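Local structure of putative hydrolase (Campylobacter jejuni, 3D6L) at residues G22-D34 with T51-I65. The protein is a hexameric hot dog fold thioesterase that probably hydrolyses the thioester bond of long-chain fatty acyl-CoA substrates. Residues are numbered along the deposited sequence; the frame is centred on the assembly and turned at random.
Sequences GNIFGGWILSQID and TISMDKVVFKEPVFI
L30 and F59 meet where the helix of a hot dog fold rests on its sheet, and they illustrate how such a helix is packed along its middle and held by polar bonds, one from the loop before it and one from D34 within it. The leucine crosses the phenylalanine side chain at about a right angle: CD2 of L30 lies in the ring plane of F59 at its edge, 3.7 Å from CZ, while CD1 of L30 also reaches V57 CG2. Further along, M54 of the strand, its chain bent at chi2, brings its methyl CE to 4.0 Å from both I33 CG2 and D34 CB. At this end of the contact OG1 of T51 donates over 2.8 Å to OD1 of the buried D34, which receives it on its syn lone pair; the aspartate gets there because its CG stands anti to the backbone N (chi1 -164°).

Before the helix, I24 and V63 are joined twice. The bond from I24 N to V63 O is nearly straight (2.8 Å, 167°), and I24 CG1 lies 3.7 Å from V63 CG1; from the first turn of the helix, I29 CD1 meets V63 CG2. A water bridges I24 O and V63 N. The margin formed by G22, F64 and I65 is looser and open to solvent. Here N23 and F64 run side by side, I65 CG1 approaches I24 CD1 at 4.0 Å, and another water links G22 O to I65 N.

The helix axis runs at 130° to that of strand 51-58, an outermost strand of this chain's antiparallel sheet, which a second subunit continues by pairing with S53, M54, V57 and V58. Within the chain, I29 and I33 rest on T106 of strand 100-115, I33 also touches V87 and V89 of strand 82-94, and W28 packs on I69 of strand 68-78.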
ATOM      1  N   GLY A  22     -15.678  -8.117  -0.009  1.00 14.45           N
ATOM      2  CA  GLY A  22     -15.973  -6.933   0.804  1.00 14.73           C
ATOM      3  C   GLY A  22     -15.689  -7.086   2.296  1.00 15.26           C
ATOM      4  O   GLY A  22     -15.795  -6.117   3.057  1.00 15.48           O
ATOM      5  N   ASN A  23     -15.346  -8.297   2.727  1.00 14.93           N
ATOM      6  CA  ASN A  23     -14.881  -8.498   4.092  1.00 14.97           C
ATOM      7  C   ASN A  23     -13.391  -8.219   4.192  1.00 14.95           C
ATOM      8  O   ASN A  23     -12.690  -8.197   3.169  1.00 15.18           O
ATOM      9  CB  ASN A  23     -15.194  -9.917   4.571  1.00 14.99           C
ATOM     10  CG  ASN A  23     -16.691 -10.202   4.606  1.00 15.73           C
ATOM     11  OD1 ASN A  23     -17.512  -9.302   4.848  1.00 17.35           O
ATOM     12  ND2 ASN A  23     -17.054 -11.451   4.353  1.00 14.16           N
ATOM     13  N   ILE A  24     -12.906  -7.999   5.413  1.00 14.43           N
ATOM     14  CA  ILE A  24     -11.483  -7.787   5.622  1.00 13.97           C
ATOM     15  C   ILE A  24     -10.711  -9.053   5.245  1.00 14.11           C
ATOM     16  O   ILE A  24     -11.033 -10.157   5.692  1.00 14.35           O
ATOM     17  CB  ILE A  24     -11.157  -7.327   7.063  1.00 13.71           C
ATOM     18  CG1 ILE A  24     -11.818  -5.976   7.369  1.00 13.84           C
ATOM     19  CG2 ILE A  24      -9.652  -7.233   7.279  1.00 13.50           C
ATOM     20  CD1 ILE A  24     -11.433  -4.817   6.428  1.00 14.33           C
ATOM     21  N   PHE A  25      -9.705  -8.868   4.397  1.00 13.85           N
ATOM     22  CA  PHE A  25      -8.915  -9.944   3.830  1.00 13.71           C
ATOM     23  C   PHE A  25      -8.228 -10.762   4.924  1.00 13.82           C
ATOM     24  O   PHE A  25      -7.595 -10.205   5.816  1.00 14.27           O
ATOM     25  CB  PHE A  25      -7.919  -9.326   2.833  1.00 13.47           C
ATOM     26  CG  PHE A  25      -6.951 -10.295   2.221  1.00 13.01           C
ATOM     27  CD1 PHE A  25      -5.598  -9.959   2.135  1.00 12.62           C
ATOM     28  CD2 PHE A  25      -7.379 -11.523   1.705  1.00 12.57           C
ATOM     29  CE1 PHE A  25      -4.670 -10.837   1.562  1.00 12.31           C
ATOM     30  CE2 PHE A  25      -6.462 -12.415   1.128  1.00 12.69           C
ATOM     31  CZ  PHE A  25      -5.104 -12.070   1.060  1.00 13.22           C
ATOM     32  N   GLY A  26      -8.379 -12.083   4.856  1.00 14.00           N
ATOM     33  CA  GLY A  26      -7.789 -13.002   5.830  1.00 13.90           C
ATOM     34  C   GLY A  26      -6.282 -12.871   5.948  1.00 14.05           C
ATOM     35  O   GLY A  26      -5.738 -12.980   7.044  1.00 14.50           O
ATOM     36  N   GLY A  27      -5.610 -12.631   4.822  1.00 13.91           N
ATOM     37  CA  GLY A  27      -4.159 -12.397   4.794  1.00 13.72           C
ATOM     38  C   GLY A  27      -3.688 -11.166   5.568  1.00 13.65           C
ATOM     39  O   GLY A  27      -2.591 -11.171   6.148  1.00 13.82           O
ATOM     40  N   TRP A  28      -4.501 -10.109   5.562  1.00 13.29           N
ATOM     41  CA  TRP A  28      -4.265  -8.949   6.416  1.00 13.01           C
ATOM     42  C   TRP A  28      -4.354  -9.354   7.891  1.00 12.99           C
ATOM     43  O   TRP A  28      -3.524  -8.932   8.692  1.00 12.80           O
ATOM     44  CB  TRP A  28      -5.250  -7.820   6.094  1.00 12.80           C
ATOM     45  CG  TRP A  28      -5.108  -6.587   6.960  1.00 12.83           C
ATOM     46  CD1 TRP A  28      -4.300  -5.508   6.724  1.00 12.74           C
ATOM     47  CD2 TRP A  28      -5.801  -6.307   8.193  1.00 12.45           C
ATOM     48  NE1 TRP A  28      -4.442  -4.577   7.732  1.00 12.65           N
ATOM     49  CE2 TRP A  28      -5.356  -5.039   8.644  1.00 12.73           C
ATOM     50  CE3 TRP A  28      -6.744  -7.003   8.962  1.00 11.72           C
ATOM     51  CZ2 TRP A  28      -5.825  -4.455   9.830  1.00 12.46           C
ATOM     52  CZ3 TRP A  28      -7.211  -6.425  10.138  1.00 12.32           C
ATOM     53  CH2 TRP A  28      -6.747  -5.160  10.562  1.00 12.45           C
ATOM     54  N   ILE A  29      -5.344 -10.179   8.247  1.00 13.05           N
ATOM     55  CA  ILE A  29      -5.482 -10.629   9.644  1.00 13.20           C
ATOM     56  C   ILE A  29      -4.276 -11.452  10.062  1.00 13.24           C
ATOM     57  O   ILE A  29      -3.681 -11.222  11.119  1.00 13.49           O
ATOM     58  CB  ILE A  29      -6.756 -11.465   9.910  1.00 13.19           C
ATOM     59  CG1 ILE A  29      -8.006 -10.767   9.370  1.00 13.26           C
ATOM     60  CG2 ILE A  29      -6.910 -11.690  11.405  1.00 13.31           C
ATOM     61  CD1 ILE A  29      -9.248 -11.643   9.400  1.00 13.11           C
ATOM     62  N   LEU A  30      -3.926 -12.415   9.221  1.00 13.40           N
ATOM     63  CA  LEU A  30      -2.766 -13.269   9.443  1.00 13.48           C
ATOM     64  C   LEU A  30      -1.461 -12.493   9.615  1.00 13.41           C
ATOM     65  O   LEU A  30      -0.559 -12.951  10.313  1.00 13.59           O
ATOM     66  CB  LEU A  30      -2.656 -14.278   8.298  1.00 13.70           C
ATOM     67  CG  LEU A  30      -3.080 -15.724   8.579  1.00 14.06           C
ATOM     68  CD1 LEU A  30      -4.100 -15.829   9.690  1.00 15.44           C
ATOM     69  CD2 LEU A  30      -3.627 -16.353   7.324  1.00 14.75           C
ATOM     70  N   SER A  31      -1.365 -11.329   8.967  1.00 13.39           N
ATOM     71  CA  SER A  31      -0.226 -10.414   9.129  1.00 13.09           C
ATOM     72  C   SER A  31      -0.195  -9.870  10.550  1.00 13.24           C
ATOM     73  O   SER A  31       0.860  -9.873  11.203  1.00 12.98           O
ATOM     74  CB  SER A  31      -0.309  -9.244   8.143  1.00 12.88           C
ATOM     75  OG  SER A  31      -0.396  -9.699   6.805  1.00 12.43           O
ATOM     76  N   GLN A  32      -1.357  -9.407  11.018  1.00 13.09           N
ATOM     77  CA  GLN A  32      -1.519  -8.949  12.394  1.00 13.42           C
ATOM     78  C   GLN A  32      -1.158 -10.039  13.403  1.00 13.38           C
ATOM     79  O   GLN A  32      -0.512  -9.766  14.422  1.00 13.04           O
ATOM     80  CB  GLN A  32      -2.950  -8.465  12.646  1.00 13.47           C
ATOM     81  CG  GLN A  32      -3.528  -7.528  11.578  1.00 15.09           C
ATOM     82  CD  GLN A  32      -2.537  -6.478  11.039  1.00 16.88           C
ATOM     83  OE1 GLN A  32      -1.860  -5.774  11.803  1.00 15.84           O
ATOM     84  NE2 GLN A  32      -2.466  -6.370   9.706  1.00 16.96           N
ATOM     85  N   ILE A  33      -1.570 -11.272  13.106  1.00 13.67           N
ATOM     86  CA  ILE A  33      -1.300 -12.421  13.981  1.00 13.58           C
ATOM     87  C   ILE A  33       0.196 -12.694  14.056  1.00 13.98           C
ATOM     88  O   ILE A  33       0.754 -12.825  15.150  1.00 14.05           O
ATOM     89  CB  ILE A  33      -2.082 -13.674  13.528  1.00 13.49           C
ATOM     90  CG1 ILE A  33      -3.578 -13.475  13.820  1.00 13.27           C
ATOM     91  CG2 ILE A  33      -1.547 -14.935  14.201  1.00 12.57           C
ATOM     92  CD1 ILE A  33      -4.509 -14.434  13.097  1.00 12.36           C
ATOM     93  N   ASP A  34       0.843 -12.746  12.894  1.00 14.23           N
ATOM     94  CA  ASP A  34       2.269 -13.002  12.825  1.00 14.65           C
ATOM     95  C   ASP A  34       3.053 -11.948  13.605  1.00 14.66           C
ATOM     96  O   ASP A  34       3.944 -12.282  14.388  1.00 15.05           O
ATOM     97  CB  ASP A  34       2.735 -13.077  11.367  1.00 15.06           C
ATOM     98  CG  ASP A  34       4.111 -13.720  11.227  1.00 16.75           C
ATOM     99  OD1 ASP A  34       4.630 -14.270  12.223  1.00 18.91           O
ATOM    100  OD2 ASP A  34       4.686 -13.686  10.121  1.00 19.36           O
ATOM    101  N   THR A  51       9.689 -16.361  12.265  1.00 18.45           N
ATOM    102  CA  THR A  51       8.512 -17.215  12.299  1.00 18.51           C
ATOM    103  C   THR A  51       8.799 -18.524  11.563  1.00 18.83           C
ATOM    104  O   THR A  51       9.160 -18.507  10.391  1.00 18.82           O
ATOM    105  CB  THR A  51       7.293 -16.514  11.658  1.00 18.35           C
ATOM    106  OG1 THR A  51       7.275 -15.131  12.034  1.00 18.22           O
ATOM    107  CG2 THR A  51       6.000 -17.171  12.102  1.00 17.90           C
ATOM    108  N   ILE A  52       8.646 -19.655  12.250  1.00 19.29           N
ATOM    109  CA  ILE A  52       8.915 -20.955  11.625  1.00 19.68           C
ATOM    110  C   ILE A  52       7.663 -21.758  11.264  1.00 19.93           C
ATOM    111  O   ILE A  52       7.691 -22.537  10.316  1.00 20.08           O
ATOM    112  CB  ILE A  52       9.904 -21.834  12.440  1.00 19.52           C
ATOM    113  CG1 ILE A  52       9.433 -22.011  13.889  1.00 20.19           C
ATOM    114  CG2 ILE A  52      11.314 -21.258  12.380  1.00 19.58           C
ATOM    115  CD1 ILE A  52       9.844 -23.356  14.500  1.00 21.18           C
ATOM    116  N   SER A  53       6.575 -21.582  12.011  1.00 20.36           N
ATOM    117  CA  SER A  53       5.336 -22.293  11.695  1.00 20.68           C
ATOM    118  C   SER A  53       4.056 -21.671  12.260  1.00 20.82           C
ATOM    119  O   SER A  53       4.096 -20.808  13.141  1.00 20.74           O
ATOM    120  CB  SER A  53       5.437 -23.776  12.089  1.00 20.72           C
ATOM    121  OG  SER A  53       5.528 -23.939  13.487  1.00 20.98           O
ATOM    122  N   MET A  54       2.928 -22.129  11.718  1.00 21.14           N
ATOM    123  CA  MET A  54       1.594 -21.751  12.154  1.00 21.49           C
ATOM    124  C   MET A  54       0.685 -22.964  12.141  1.00 21.43           C
ATOM    125  O   MET A  54       0.582 -23.659  11.133  1.00 21.69           O
ATOM    126  CB  MET A  54       0.986 -20.711  11.223  1.00 21.51           C
ATOM    127  CG  MET A  54       1.384 -19.303  11.492  1.00 21.99           C
ATOM    128  SD  MET A  54       0.032 -18.183  11.077  1.00 22.49           S
ATOM    129  CE  MET A  54       0.840 -16.615  11.428  1.00 21.45           C
ATOM    130  N   ASP A  55       0.011 -23.198  13.256  1.00 21.47           N
ATOM    131  CA  ASP A  55      -0.957 -24.268  13.359  1.00 21.65           C
ATOM    132  C   ASP A  55      -2.269 -23.747  13.893  1.00 20.85           C
ATOM    133  O   ASP A  55      -2.326 -22.649  14.430  1.00 20.98           O
ATOM    134  CB  ASP A  55      -0.430 -25.341  14.296  1.00 22.52           C
ATOM    135  CG  ASP A  55       0.110 -26.528  13.554  1.00 26.01           C
ATOM    136  OD1 ASP A  55       1.345 -26.542  13.304  1.00 28.82           O
ATOM    137  OD2 ASP A  55      -0.711 -27.425  13.197  1.00 29.79           O
ATOM    138  N   LYS A  56      -3.323 -24.543  13.739  1.00 20.13           N
ATOM    139  CA  LYS A  56      -4.602 -24.300  14.411  1.00 19.51           C
ATOM    140  C   LYS A  56      -5.102 -22.859  14.290  1.00 18.79           C
ATOM    141  O   LYS A  56      -5.578 -22.265  15.262  1.00 18.38           O
ATOM    142  CB  LYS A  56      -4.531 -24.735  15.890  1.00 19.63           C
ATOM    143  CG  LYS A  56      -4.112 -26.197  16.111  1.00 20.81           C
ATOM    144  CD  LYS A  56      -5.141 -27.162  15.523  1.00 23.49           C
ATOM    145  CE  LYS A  56      -4.571 -28.560  15.299  1.00 25.99           C
ATOM    146  NZ  LYS A  56      -5.485 -29.340  14.409  1.00 26.67           N
ATOM    147  N   VAL A  57      -4.971 -22.288  13.096  1.00 18.08           N
ATOM    148  CA  VAL A  57      -5.585 -20.997  12.838  1.00 17.39           C
ATOM    149  C   VAL A  57      -7.019 -21.208  12.392  1.00 17.04           C
ATOM    150  O   VAL A  57      -7.302 -22.066  11.553  1.00 17.16           O
ATOM    151  CB  VAL A  57      -4.740 -20.065  11.903  1.00 17.49           C
ATOM    152  CG1 VAL A  57      -3.479 -20.753  11.403  1.00 17.01           C
ATOM    153  CG2 VAL A  57      -5.585 -19.428  10.779  1.00 17.31           C
ATOM    154  N   VAL A  58      -7.926 -20.458  13.003  1.00 16.42           N
ATOM    155  CA  VAL A  58      -9.347 -20.629  12.761  1.00 15.87           C
ATOM    156  C   VAL A  58      -9.946 -19.267  12.491  1.00 16.13           C
ATOM    157  O   VAL A  58      -9.831 -18.347  13.307  1.00 16.23           O
ATOM    158  CB  VAL A  58     -10.079 -21.312  13.975  1.00 16.00           C
ATOM    159  CG1 VAL A  58     -11.584 -21.506  13.680  1.00 14.75           C
ATOM    160  CG2 VAL A  58      -9.409 -22.649  14.364  1.00 13.97           C
ATOM    161  N   PHE A  59     -10.568 -19.131  11.329  1.00 16.33           N
ATOM    162  CA  PHE A  59     -11.304 -17.919  10.997  1.00 16.52           C
ATOM    163  C   PHE A  59     -12.731 -18.110  11.486  1.00 16.69           C
ATOM    164  O   PHE A  59     -13.609 -18.571  10.750  1.00 16.90           O
ATOM    165  CB  PHE A  59     -11.232 -17.636   9.495  1.00 16.19           C
ATOM    166  CG  PHE A  59      -9.835 -17.397   9.003  1.00 16.03           C
ATOM    167  CD1 PHE A  59      -9.225 -16.150   9.176  1.00 15.55           C
ATOM    168  CD2 PHE A  59      -9.116 -18.419   8.387  1.00 16.17           C
ATOM    169  CE1 PHE A  59      -7.925 -15.921   8.740  1.00 15.82           C
ATOM    170  CE2 PHE A  59      -7.810 -18.205   7.945  1.00 16.02           C
ATOM    171  CZ  PHE A  59      -7.212 -16.952   8.120  1.00 16.07           C
ATOM    172  N   LYS A  60     -12.933 -17.781  12.754  1.00 16.88           N
ATOM    173  CA  LYS A  60     -14.200 -18.014  13.437  1.00 17.21           C
ATOM    174  C   LYS A  60     -15.310 -17.119  12.907  1.00 17.47           C
ATOM    175  O   LYS A  60     -16.459 -17.535  12.821  1.00 17.73           O
ATOM    176  CB  LYS A  60     -14.036 -17.772  14.937  1.00 17.05           C
ATOM    177  CG  LYS A  60     -12.877 -18.507  15.545  1.00 17.41           C
ATOM    178  CD  LYS A  60     -12.705 -18.125  16.992  1.00 18.99           C
ATOM    179  CE  LYS A  60     -11.494 -18.825  17.562  1.00 19.78           C
ATOM    180  NZ  LYS A  60     -11.367 -18.611  19.022  1.00 20.98           N
ATOM    181  N   GLU A  61     -14.965 -15.892  12.542  1.00 17.64           N
ATOM    182  CA  GLU A  61     -15.972 -14.901  12.220  1.00 17.93           C
ATOM    183  C   GLU A  61     -15.397 -13.904  11.215  1.00 17.14           C
ATOM    184  O   GLU A  61     -14.203 -13.631  11.258  1.00 16.87           O
ATOM    185  CB  GLU A  61     -16.384 -14.199  13.516  1.00 18.41           C
ATOM    186  CG  GLU A  61     -17.862 -13.853  13.645  1.00 21.26           C
ATOM    187  CD  GLU A  61     -18.769 -15.065  13.631  1.00 25.10           C
ATOM    188  OE1 GLU A  61     -18.464 -16.063  14.336  1.00 25.01           O
ATOM    189  OE2 GLU A  61     -19.800 -15.003  12.917  1.00 27.23           O
ATOM    190  N   PRO A  62     -16.243 -13.362  10.306  1.00 16.94           N
ATOM    191  CA  PRO A  62     -15.805 -12.311   9.370  1.00 16.57           C
ATOM    192  C   PRO A  62     -15.351 -11.042  10.090  1.00 16.57           C
ATOM    193  O   PRO A  62     -15.858 -10.706  11.175  1.00 16.60           O
ATOM    194  CB  PRO A  62     -17.067 -11.990   8.569  1.00 16.68           C
ATOM    195  CG  PRO A  62     -18.005 -13.124   8.803  1.00 16.54           C
ATOM    196  CD  PRO A  62     -17.669 -13.701  10.131  1.00 16.74           C
ATOM    197  N   VAL A  63     -14.395 -10.348   9.485  1.00 16.41           N
ATOM    198  CA  VAL A  63     -13.958  -9.038   9.965  1.00 16.08           C
ATOM    199  C   VAL A  63     -14.452  -7.992   8.955  1.00 15.90           C
ATOM    200  O   VAL A  63     -14.391  -8.225   7.739  1.00 15.68           O
ATOM    201  CB  VAL A  63     -12.417  -8.987  10.141  1.00 16.20           C
ATOM    202  CG1 VAL A  63     -11.958  -7.638  10.662  1.00 15.19           C
ATOM    203  CG2 VAL A  63     -11.960 -10.083  11.084  1.00 16.18           C
ATOM    204  N   PHE A  64     -14.964  -6.867   9.461  1.00 15.51           N
ATOM    205  CA  PHE A  64     -15.493  -5.800   8.605  1.00 15.49           C
ATOM    206  C   PHE A  64     -14.653  -4.532   8.639  1.00 15.57           C
ATOM    207  O   PHE A  64     -13.886  -4.297   9.589  1.00 15.51           O
ATOM    208  CB  PHE A  64     -16.938  -5.445   8.987  1.00 15.36           C
ATOM    209  CG  PHE A  64     -17.882  -6.617   8.979  1.00 15.75           C
ATOM    210  CD1 PHE A  64     -18.851  -6.742   9.967  1.00 16.00           C
ATOM    211  CD2 PHE A  64     -17.803  -7.598   7.983  1.00 16.19           C
ATOM    212  CE1 PHE A  64     -19.725  -7.828   9.977  1.00 17.07           C
ATOM    213  CE2 PHE A  64     -18.670  -8.685   7.977  1.00 16.67           C
ATOM    214  CZ  PHE A  64     -19.633  -8.805   8.976  1.00 16.83           C
ATOM    215  N   ILE A  65     -14.813  -3.718   7.595  1.00 15.44           N
ATOM    216  CA  ILE A  65     -14.280  -2.359   7.566  1.00 15.05           C
ATOM    217  C   ILE A  65     -14.715  -1.624   8.829  1.00 15.13           C
ATOM    218  O   ILE A  65     -15.888  -1.676   9.228  1.00 14.77           O
ATOM    219  CB  ILE A  65     -14.773  -1.591   6.310  1.00 15.05           C
ATOM    220  CG1 ILE A  65     -14.169  -2.205   5.034  1.00 15.33           C
ATOM    221  CG2 ILE A  65     -14.449  -0.103   6.411  1.00 14.22           C
ATOM    222  CD1 ILE A  65     -14.830  -1.773   3.730  1.00 14.92           C
TER
HETATM  223  O   HOH W   1     -16.294  -4.956   5.317  1.00 11.27           O
HETATM  224  O   HOH W   2     -13.014 -11.911   6.965  1.00  7.71           O